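Local coordinates for fiber protein (Raptor siadenovirus a, PDB 5FJL) that forms the trimeric head domain of the adenovirus fibre, the capsid protein through which the virus probably attaches to its host-cell receptor, at residues L118-T123 against Y160-T165; E130-Q135 against L146-S151; G50-R55 against T65-Y70. All blocks are in the same frame, centred on the assembly; numbering follows the deposited sequence. Where two conformers were deposited one is given.

Interaction 1. Residues L118-T123 against Y160-T165; sequences LCIFIT and YMHIVT
Leu118 to Ile122 and Tyr160 to Thr165 run antiparallel as neighbouring strands of the fibre head's beta sandwich, the N-to-C directions of these segments at 160°, and a classic beta bulge interrupts the pairing where Val164 and Thr165 both face Leu118. The backbone bonds give the evidence for the bulge. Leu118 N donates to Thr165 O and Leu118 O accepts from Val164 N, both at 2.9 Å, so one residue is served by two on the opposite strand. Beyond it the register is regular: Ile120 and His162 exchange both their N-H and C=O groups, and Ile122 and Tyr160 do the same, the last bond, from Tyr160 N to Ile122 O, being longer at 3.2 Å.

Apolar contacts differ between the two faces. On the face of Phe121, Met161 and Cys119, the methionine lies alongside the ring, its CG 3.5 Å from Phe121 CE2. Its sulfur makes an oblique Met-aromatic contact, SD standing 4.4 Å from the ring centroid and 54° off the normal. Met161 CG is anti to the backbone N (chi1 178°), and the bend at chi3 turns the methyl group away from the ring, leaving CG and SD as the closest atoms. Phe121 also takes a cation-pi contact from Arg150, while Phe86 of strand 78-87 packs on Met161 and Ile163. On the other face, Ile122 CG1 packs obliquely against the His162 ring, whose ND1 is hydrogen-bonded to Thr85 OG1.

The bulge turns Val164 toward the opposite strand, where it lies beside Leu118; both side chains also pack on Leu149 of the second subunit. The same valine reaches two residues along that strand, its CG2 meeting Ile120 CD1 at 3.6 Å.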
loop_
_atom_site.group_PDB
_atom_site.type_symbol
_atom_site.label_atom_id
_atom_site.label_comp_id
_atom_site.label_asym_id
_atom_site.label_seq_id
_atom_site.Cartn_x
_atom_site.Cartn_y
_atom_site.Cartn_z
ATOM N N LEU A 118 -1.747 1.077 8.415
ATOM C CA LEU A 118 -2.687 0.431 9.322
ATOM C C LEU A 118 -2.928 1.392 10.484
ATOM O O LEU A 118 -1.974 1.727 11.196
ATOM C CB LEU A 118 -2.108 -0.877 9.871
ATOM C CG LEU A 118 -2.961 -1.479 11.002
ATOM C CD1 LEU A 118 -4.347 -1.810 10.500
ATOM C CD2 LEU A 118 -2.275 -2.686 11.586
ATOM N N CYS A 119 -4.154 1.843 10.635
ATOM C CA CYS A 119 -4.544 2.798 11.685
ATOM C C CYS A 119 -5.612 2.212 12.549
ATOM O O CYS A 119 -6.448 1.387 12.130
ATOM C CB CYS A 119 -5.071 4.083 11.090
ATOM S SG CYS A 119 -3.763 4.961 10.168
ATOM N N ILE A 120 -5.644 2.689 13.801
ATOM C CA ILE A 120 -6.683 2.362 14.755
ATOM C C ILE A 120 -7.335 3.668 15.161
ATOM O O ILE A 120 -6.652 4.582 15.606
ATOM C CB ILE A 120 -6.142 1.614 15.986
ATOM C CG1 ILE A 120 -5.517 0.262 15.577
ATOM C CG2 ILE A 120 -7.242 1.392 17.005
ATOM C CD1 ILE A 120 -4.631 -0.324 16.639
ATOM N N PHE A 121 -8.640 3.767 14.962
ATOM C CA PHE A 121 -9.425 4.931 15.368
ATOM C C PHE A 121 -10.229 4.573 16.590
ATOM O O PHE A 121 -10.976 3.606 16.573
ATOM C CB PHE A 121 -10.366 5.423 14.241
ATOM C CG PHE A 121 -9.619 5.889 13.016
ATOM C CD1 PHE A 121 -9.300 4.998 11.991
ATOM C CD2 PHE A 121 -9.235 7.216 12.871
ATOM C CE1 PHE A 121 -8.591 5.423 10.884
ATOM C CE2 PHE A 121 -8.533 7.628 11.743
ATOM C CZ PHE A 121 -8.195 6.720 10.769
ATOM N N ILE A 122 -10.036 5.352 17.649
ATOM C CA ILE A 122 -10.782 5.194 18.901
ATOM C C ILE A 122 -11.827 6.285 18.972
ATOM O O ILE A 122 -11.498 7.475 18.910
ATOM C CB ILE A 122 -9.849 5.308 20.123
ATOM C CG1 ILE A 122 -8.641 4.378 19.999
ATOM C CG2 ILE A 122 -10.634 5.106 21.405
ATOM C CD1 ILE A 122 -8.950 2.934 19.975
ATOM N N THR A 123 -13.099 5.883 19.083
ATOM C CA THR A 123 -14.184 6.799 19.358
ATOM C C THR A 123 -14.702 6.479 20.773
ATOM O O THR A 123 -14.253 5.516 21.401
ATOM C CB THR A 123 -15.311 6.697 18.330
ATOM O OG1 THR A 123 -15.937 5.436 18.445
ATOM C CG2 THR A 123 -14.764 6.895 16.882
ATOM N N TYR A 160 -8.834 9.261 19.367
ATOM C CA TYR A 160 -7.461 9.038 18.963
ATOM C C TYR A 160 -7.394 8.377 17.603
ATOM O O TYR A 160 -8.279 7.587 17.280
ATOM C CB TYR A 160 -6.675 8.163 19.970
ATOM C CG TYR A 160 -6.607 8.816 21.320
ATOM C CD1 TYR A 160 -5.603 9.734 21.596
ATOM C CD2 TYR A 160 -7.569 8.568 22.263
ATOM C CE1 TYR A 160 -5.572 10.391 22.820
ATOM C CE2 TYR A 160 -7.553 9.208 23.485
ATOM C CZ TYR A 160 -6.548 10.112 23.748
ATOM O OH TYR A 160 -6.520 10.796 24.979
ATOM N N MET A 161 -6.315 8.685 16.886
ATOM C CA MET A 161 -5.893 7.848 15.746
ATOM C C MET A 161 -4.518 7.347 16.041
ATOM O O MET A 161 -3.610 8.168 16.196
ATOM C CB MET A 161 -5.883 8.636 14.438
ATOM C CG MET A 161 -5.411 7.812 13.240
ATOM S SD MET A 161 -5.226 8.722 11.681
ATOM C CE MET A 161 -3.731 9.599 11.992
ATOM N N HIS A 162 -4.348 6.037 16.029
ATOM C CA HIS A 162 -3.037 5.433 16.199
ATOM C C HIS A 162 -2.544 4.916 14.856
ATOM O O HIS A 162 -3.223 4.086 14.268
ATOM C CB HIS A 162 -3.083 4.276 17.195
ATOM C CG HIS A 162 -3.634 4.643 18.544
ATOM N ND1 HIS A 162 -2.964 5.490 19.398
ATOM C CD2 HIS A 162 -4.775 4.283 19.177
ATOM C CE1 HIS A 162 -3.667 5.609 20.518
ATOM N NE2 HIS A 162 -4.768 4.904 20.408
ATOM N N ILE A 163 -1.404 5.381 14.398
ATOM C CA ILE A 163 -0.741 4.782 13.225
ATOM C C ILE A 163 0.114 3.628 13.729
ATOM O O ILE A 163 1.089 3.851 14.450
ATOM C CB ILE A 163 0.132 5.794 12.450
ATOM C CG1 ILE A 163 -0.669 7.052 12.067
ATOM C CG2 ILE A 163 0.816 5.110 11.275
ATOM C CD1 ILE A 163 0.108 8.073 11.293
ATOM N N VAL A 164 -0.244 2.418 13.362
ATOM C CA VAL A 164 0.458 1.225 13.783
ATOM C C VAL A 164 1.683 0.975 12.905
ATOM O O VAL A 164 2.790 0.778 13.395
ATOM C CB VAL A 164 -0.461 0.012 13.765
ATOM C CG1 VAL A 164 0.327 -1.258 14.122
ATOM C CG2 VAL A 164 -1.646 0.218 14.704
ATOM N N THR A 165 1.473 1.028 11.603
ATOM C CA THR A 165 2.600 0.905 10.663
ATOM C C THR A 165 2.177 1.573 9.342
ATOM O O THR A 165 0.998 1.710 9.059
ATOM C CB THR A 165 3.070 -0.553 10.575
ATOM O OG1 THR A 165 4.448 -0.609 10.116
ATOM C CG2 THR A 165 2.124 -1.283 9.744
#

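Interaction 2. Residues E130-Q135 against L146-S151; sequences ELCMMQ and LVVLRS
In the beta hairpin of strands 127-138 and 144-149, a salt bridge between Glu130 and Arg150 lies beside a backbone-bonded stretch. Arg150 grips the carboxylate side-on with two nitrogens: NH2 donates to Glu130 OE1 at 3.0 Å, almost straight (169°) and on the syn lone pair, while NE reaches OE2 at 2.8 Å from 34° out of the carboxylate plane. The two flat groups are turned 25° apart. A bend at chi3 brings the guanidinium round to Glu130, and NH1 is held by Lys97 O, which further limits its rotation. A water donates to Glu130 OE2 and Leu131 O and accepts from Ser151 N, tying the carboxylate to both backbones.

Within the antiparallel sheet of the head domain, Met133 pairs with Leu149 and Gln135 with Val147, each through two backbone bonds; between them Met134 and Val148 form a non-hydrogen-bonded pair, and Met134 CA comes within 3.1 Å of Val147 O. Met133 packs on Leu131 of the third subunit and Leu149 on its Leu118, placing this face at the trimer interface. On the other face, Cys132 SG, in one of its two conformers, rests near Arg150 CG, and Cys132 CB meets Val148 CG1 at 4.0 Å.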
loop_
_atom_site.group_PDB
_atom_site.type_symbol
_atom_site.label_atom_id
_atom_site.label_comp_id
_atom_site.label_asym_id
_atom_site.label_seq_id
_atom_site.Cartn_x
_atom_site.Cartn_y
_atom_site.Cartn_z
ATOM N N GLU A 130 -8.184 -0.400 10.591
ATOM C CA GLU A 130 -8.363 -0.334 9.130
ATOM C C GLU A 130 -7.135 0.091 8.398
ATOM O O GLU A 130 -6.293 0.803 8.905
ATOM C CB GLU A 130 -9.486 0.576 8.731
ATOM C CG GLU A 130 -9.447 1.920 9.342
ATOM C CD GLU A 130 -10.748 2.748 9.115
ATOM O OE1 GLU A 130 -11.819 2.544 9.707
ATOM O OE2 GLU A 130 -10.617 3.675 8.349
ATOM N N LEU A 131 -7.038 -0.349 7.130
ATOM C CA LEU A 131 -6.036 0.188 6.222
ATOM C C LEU A 131 -6.580 1.488 5.650
ATOM O O LEU A 131 -7.746 1.598 5.295
ATOM C CB LEU A 131 -5.599 -0.801 5.092
ATOM C CG LEU A 131 -4.533 -1.861 5.482
ATOM C CD1 LEU A 131 -5.111 -2.890 6.449
ATOM C CD2 LEU A 131 -3.951 -2.557 4.261
ATOM N N CYS A 132 -5.679 2.448 5.558
ATOM C CA CYS A 132 -5.979 3.816 5.068
ATOM C C CYS A 132 -4.862 4.245 4.171
ATOM O O CYS A 132 -3.804 3.601 4.161
ATOM C CB CYS A 132 -6.029 4.842 6.214
ATOM S SG CYS A 132 -7.246 4.507 7.495
ATOM N N MET A 133 -5.025 5.323 3.425
ATOM C CA MET A 133 -3.893 5.940 2.735
ATOM C C MET A 133 -3.633 7.292 3.353
ATOM O O MET A 133 -4.569 7.982 3.787
ATOM C CB MET A 133 -4.110 6.054 1.264
ATOM C CG MET A 133 -4.253 4.662 0.594
ATOM S SD MET A 133 -3.885 4.637 -1.150
ATOM C CE MET A 133 -2.082 4.481 -1.026
ATOM N N MET A 134 -2.384 7.654 3.438
ATOM C CA MET A 134 -2.025 8.989 3.930
ATOM C C MET A 134 -0.995 9.631 3.082
ATOM O O MET A 134 -0.205 8.981 2.408
ATOM C CB MET A 134 -1.715 8.968 5.356
ATOM C CG MET A 134 -0.641 8.085 5.758
ATOM S SD MET A 134 -0.389 8.078 7.574
ATOM C CE MET A 134 -1.887 7.522 8.318
ATOM N N GLN A 135 -1.013 10.962 3.083
ATOM C CA GLN A 135 -0.176 11.718 2.176
ATOM C C GLN A 135 0.146 13.068 2.787
ATOM O O GLN A 135 -0.742 13.696 3.336
ATOM C CB GLN A 135 -0.959 11.936 0.865
ATOM C CG GLN A 135 -0.233 12.600 -0.236
ATOM C CD GLN A 135 -0.965 12.465 -1.561
ATOM O OE1 GLN A 135 -2.102 11.977 -1.622
ATOM N NE2 GLN A 135 -0.273 12.793 -2.604
ATOM N N LEU A 146 -0.943 16.727 6.869
ATOM C CA LEU A 146 -1.044 15.262 6.661
ATOM C C LEU A 146 -2.492 14.929 6.407
ATOM O O LEU A 146 -3.374 15.290 7.188
ATOM C CB LEU A 146 -0.528 14.530 7.900
ATOM C CG LEU A 146 -0.615 12.986 7.861
ATOM C CD1 LEU A 146 0.103 12.399 6.655
ATOM C CD2 LEU A 146 -0.064 12.372 9.148
ATOM N N VAL A 147 -2.770 14.265 5.292
ATOM C CA VAL A 147 -4.120 13.934 4.878
ATOM C C VAL A 147 -4.297 12.436 5.000
ATOM O O VAL A 147 -3.383 11.688 4.610
ATOM C CB VAL A 147 -4.351 14.345 3.413
ATOM C CG1 VAL A 147 -5.749 13.963 2.944
ATOM C CG2 VAL A 147 -4.070 15.846 3.248
ATOM N N VAL A 148 -5.431 12.017 5.553
ATOM C CA VAL A 148 -5.726 10.592 5.715
ATOM C C VAL A 148 -7.004 10.313 4.966
ATOM O O VAL A 148 -8.019 10.990 5.185
ATOM C CB VAL A 148 -5.898 10.206 7.183
ATOM C CG1 VAL A 148 -6.120 8.707 7.360
ATOM C CG2 VAL A 148 -4.698 10.648 8.016
ATOM N N LEU A 149 -6.972 9.316 4.077
ATOM C CA LEU A 149 -8.157 8.912 3.324
ATOM C C LEU A 149 -8.617 7.555 3.777
ATOM O O LEU A 149 -7.820 6.630 3.912
ATOM C CB LEU A 149 -7.885 8.860 1.839
ATOM C CG LEU A 149 -7.358 10.127 1.192
ATOM C CD1 LEU A 149 -7.245 9.895 -0.316
ATOM C CD2 LEU A 149 -8.304 11.286 1.417
ATOM N N ARG A 150 -9.904 7.412 4.048
ATOM C CA ARG A 150 -10.501 6.206 4.577
ATOM C C ARG A 150 -11.611 5.719 3.671
ATOM O O ARG A 150 -12.081 6.465 2.788
ATOM C CB ARG A 150 -11.090 6.476 5.960
ATOM C CG ARG A 150 -10.100 6.975 7.009
ATOM C CD ARG A 150 -10.777 7.345 8.315
ATOM N NE ARG A 150 -11.557 6.230 8.802
ATOM C CZ ARG A 150 -12.874 6.157 8.825
ATOM N NH1 ARG A 150 -13.632 7.177 8.432
ATOM N NH2 ARG A 150 -13.477 5.035 9.229
ATOM N N SER A 151 -12.045 4.489 3.896
ATOM C CA SER A 151 -13.138 3.883 3.115
ATOM C C SER A 151 -14.523 4.322 3.550
ATOM O O SER A 151 -15.426 4.524 2.699
ATOM C CB SER A 151 -13.099 2.365 3.213
ATOM O OG SER A 151 -14.239 1.823 2.547
HETATM O O HOH W 1 -10.101 3.151 5.671
#

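Interaction 3. Residues G50-R55 against T65-Y70; sequences GVINFR and TILGNY
Phe54 and Leu67 form the tightly packed side of this contact, a non-hydrogen-bonded pair with CA atoms 4.3 Å apart. Leu67 CD2 sits 3.8 Å from Phe54 CB and also touches Ile52 CG2, the leucine and isoleucine lying side by side. Thr65 CG2 approaches Phe54 CB, likewise at 3.8 Å. Phe54 CG lies between the backbone N and the carbonyl carbon (chi1 64°), and the ring leads away from the partner strand to meet Phe44 of strand 38-45. Leu67 in turn packs on Phe169 and Leu84, so this face belongs to the interior of the domain.

The solvent side is polar and more loosely joined. Asn53 ND2 donates to Asn69 OD1 at 2.7 Å, the bond somewhat bent; the side chains cross obliquely and their amide planes are 74° apart. One water accepts from Asn53 N and donates to Gly68 O, standing where a second direct backbone bond of this pair would be. The first, from Gly68 N to Asn53 O at 2.8 Å, comes from 46° above the carbonyl plane, consistent with the chain beginning to leave the sheet here.

At the other end regular pairing holds: Arg55 and Ile66 exchange two backbone bonds, each 3.0 Å. Such pairing, with chain neighbours 51-59 and 62-67 antiparallel, is that of a beta hairpin, here one whose open end, away from its turn, is parted by a water in the sheet of the fibre head.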
loop_
_atom_site.group_PDB
_atom_site.type_symbol
_atom_site.label_atom_id
_atom_site.label_comp_id
_atom_site.label_asym_id
_atom_site.label_seq_id
_atom_site.Cartn_x
_atom_site.Cartn_y
_atom_site.Cartn_z
ATOM N N GLY A 50 1.921 17.906 19.814
ATOM C CA GLY A 50 2.656 16.690 19.548
ATOM C C GLY A 50 3.761 16.964 18.540
ATOM O O GLY A 50 3.632 17.850 17.679
ATOM N N VAL A 51 4.857 16.223 18.654
ATOM C CA VAL A 51 5.974 16.329 17.727
ATOM C C VAL A 51 6.023 15.073 16.861
ATOM O O VAL A 51 6.035 13.959 17.403
ATOM C CB VAL A 51 7.314 16.489 18.481
ATOM C CG1 VAL A 51 8.506 16.529 17.526
ATOM C CG2 VAL A 51 7.273 17.736 19.357
ATOM N N ILE A 52 6.053 15.271 15.553
ATOM C CA ILE A 52 6.228 14.223 14.533
ATOM C C ILE A 52 7.632 14.390 13.987
ATOM O O ILE A 52 7.909 15.367 13.331
ATOM C CB ILE A 52 5.250 14.374 13.321
ATOM C CG1 ILE A 52 3.777 14.252 13.724
ATOM C CG2 ILE A 52 5.573 13.344 12.225
ATOM C CD1 ILE A 52 2.854 14.696 12.601
ATOM N N ASN A 53 8.496 13.427 14.201
ATOM C CA ASN A 53 9.852 13.477 13.655
ATOM C C ASN A 53 9.883 12.719 12.362
ATOM O O ASN A 53 9.159 11.707 12.197
ATOM C CB ASN A 53 10.835 12.839 14.638
ATOM C CG ASN A 53 10.974 13.661 15.887
ATOM O OD1 ASN A 53 11.388 14.796 15.843
ATOM N ND2 ASN A 53 10.446 13.141 16.978
ATOM N N PHE A 54 10.686 13.177 11.417
ATOM C CA PHE A 54 10.884 12.424 10.190
ATOM C C PHE A 54 12.335 12.461 9.719
ATOM O O PHE A 54 13.083 13.346 10.109
ATOM C CB PHE A 54 9.927 12.925 9.114
ATOM C CG PHE A 54 10.164 14.347 8.690
ATOM C CD1 PHE A 54 11.121 14.669 7.737
ATOM C CD2 PHE A 54 9.420 15.370 9.251
ATOM C CE1 PHE A 54 11.338 16.004 7.349
ATOM C CE2 PHE A 54 9.611 16.691 8.840
ATOM C CZ PHE A 54 10.573 17.003 7.911
ATOM N N ARG A 55 12.719 11.479 8.903
ATOM C CA ARG A 55 14.024 11.436 8.263
ATOM C C ARG A 55 13.849 11.212 6.798
ATOM O O ARG A 55 13.161 10.254 6.419
ATOM C CB ARG A 55 14.889 10.333 8.830
ATOM C CG ARG A 55 16.281 10.292 8.211
ATOM C CD ARG A 55 17.282 9.668 9.168
ATOM N NE ARG A 55 18.648 9.988 8.778
ATOM C CZ ARG A 55 19.634 10.351 9.608
ATOM N NH1 ARG A 55 19.444 10.470 10.932
ATOM N NH2 ARG A 55 20.844 10.617 9.097
ATOM N N THR A 65 10.892 9.126 2.805
ATOM C CA THR A 65 10.736 9.684 4.144
ATOM C C THR A 65 10.105 8.681 5.072
ATOM O O THR A 65 9.068 8.067 4.729
ATOM C CB THR A 65 9.912 10.992 4.118
ATOM O OG1 THR A 65 10.536 11.920 3.214
ATOM C CG2 THR A 65 9.767 11.610 5.506
ATOM N N ILE A 66 10.698 8.525 6.248
ATOM C CA ILE A 66 10.214 7.653 7.312
ATOM C C ILE A 66 9.819 8.546 8.478
ATOM O O ILE A 66 10.453 9.575 8.696
ATOM C CB ILE A 66 11.310 6.711 7.834
ATOM C CG1 ILE A 66 11.826 5.813 6.727
ATOM C CG2 ILE A 66 10.767 5.828 8.943
ATOM C CD1 ILE A 66 10.805 4.805 6.292
ATOM N N LEU A 67 8.771 8.189 9.206
ATOM C CA LEU A 67 8.437 8.866 10.452
ATOM C C LEU A 67 9.103 8.154 11.628
ATOM O O LEU A 67 9.184 6.931 11.658
ATOM C CB LEU A 67 6.919 8.892 10.633
ATOM C CG LEU A 67 6.182 9.495 9.429
ATOM C CD1 LEU A 67 4.692 9.534 9.759
ATOM C CD2 LEU A 67 6.728 10.882 9.073
ATOM N N GLY A 68 9.561 8.915 12.599
ATOM C CA GLY A 68 10.325 8.368 13.710
ATOM C C GLY A 68 9.503 7.978 14.892
ATOM O O GLY A 68 8.328 8.307 14.990
ATOM N N ASN A 69 10.140 7.249 15.819
ATOM C CA ASN A 69 9.618 7.098 17.207
ATOM C C ASN A 69 8.375 6.234 17.336
ATOM O O ASN A 69 7.538 6.449 18.204
ATOM C CB ASN A 69 9.331 8.457 17.870
ATOM C CG ASN A 69 10.502 9.394 17.784
ATOM O OD1 ASN A 69 10.417 10.449 17.161
ATOM N ND2 ASN A 69 11.625 8.991 18.375
ATOM N N TYR A 70 8.264 5.257 16.455
ATOM C CA TYR A 70 7.129 4.356 16.485
ATOM C C TYR A 70 7.518 3.111 15.705
ATOM O O TYR A 70 8.512 3.125 14.989
ATOM C CB TYR A 70 5.892 5.046 15.854
ATOM C CG TYR A 70 5.827 4.828 14.399
ATOM C CD1 TYR A 70 6.669 5.495 13.541
ATOM C CD2 TYR A 70 4.976 3.884 13.869
ATOM C CE1 TYR A 70 6.671 5.236 12.183
ATOM C CE2 TYR A 70 4.948 3.638 12.507
ATOM C CZ TYR A 70 5.826 4.306 11.679
ATOM O OH TYR A 70 5.843 4.094 10.328
HETATM O O HOH W 2 7.607 10.963 15.457
#

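Overall arrangement
Interactions 1 and 2 are buried and share a border: strands 115-122 and 127-138 are sheet neighbours, and Ile163 CD1 packs on Met134 CE. Interaction 3 is only partly buried, its centre about 16 Å from that of interaction 1, which it reaches through Tyr70, and about 17 Å from that of interaction 2. The chemistry follows position: sulfur, aromatic and aliphatic packing in interaction 1, a salt bridge with buried arginine and water-bound carboxylate in interaction 2, and an amide pair with a bridging water at the surface side of interaction 3. The trimer interface draws mostly on interaction 2, with a few residues of interaction 1 and Ile66 of interaction 3 also touching a neighbouring subunit.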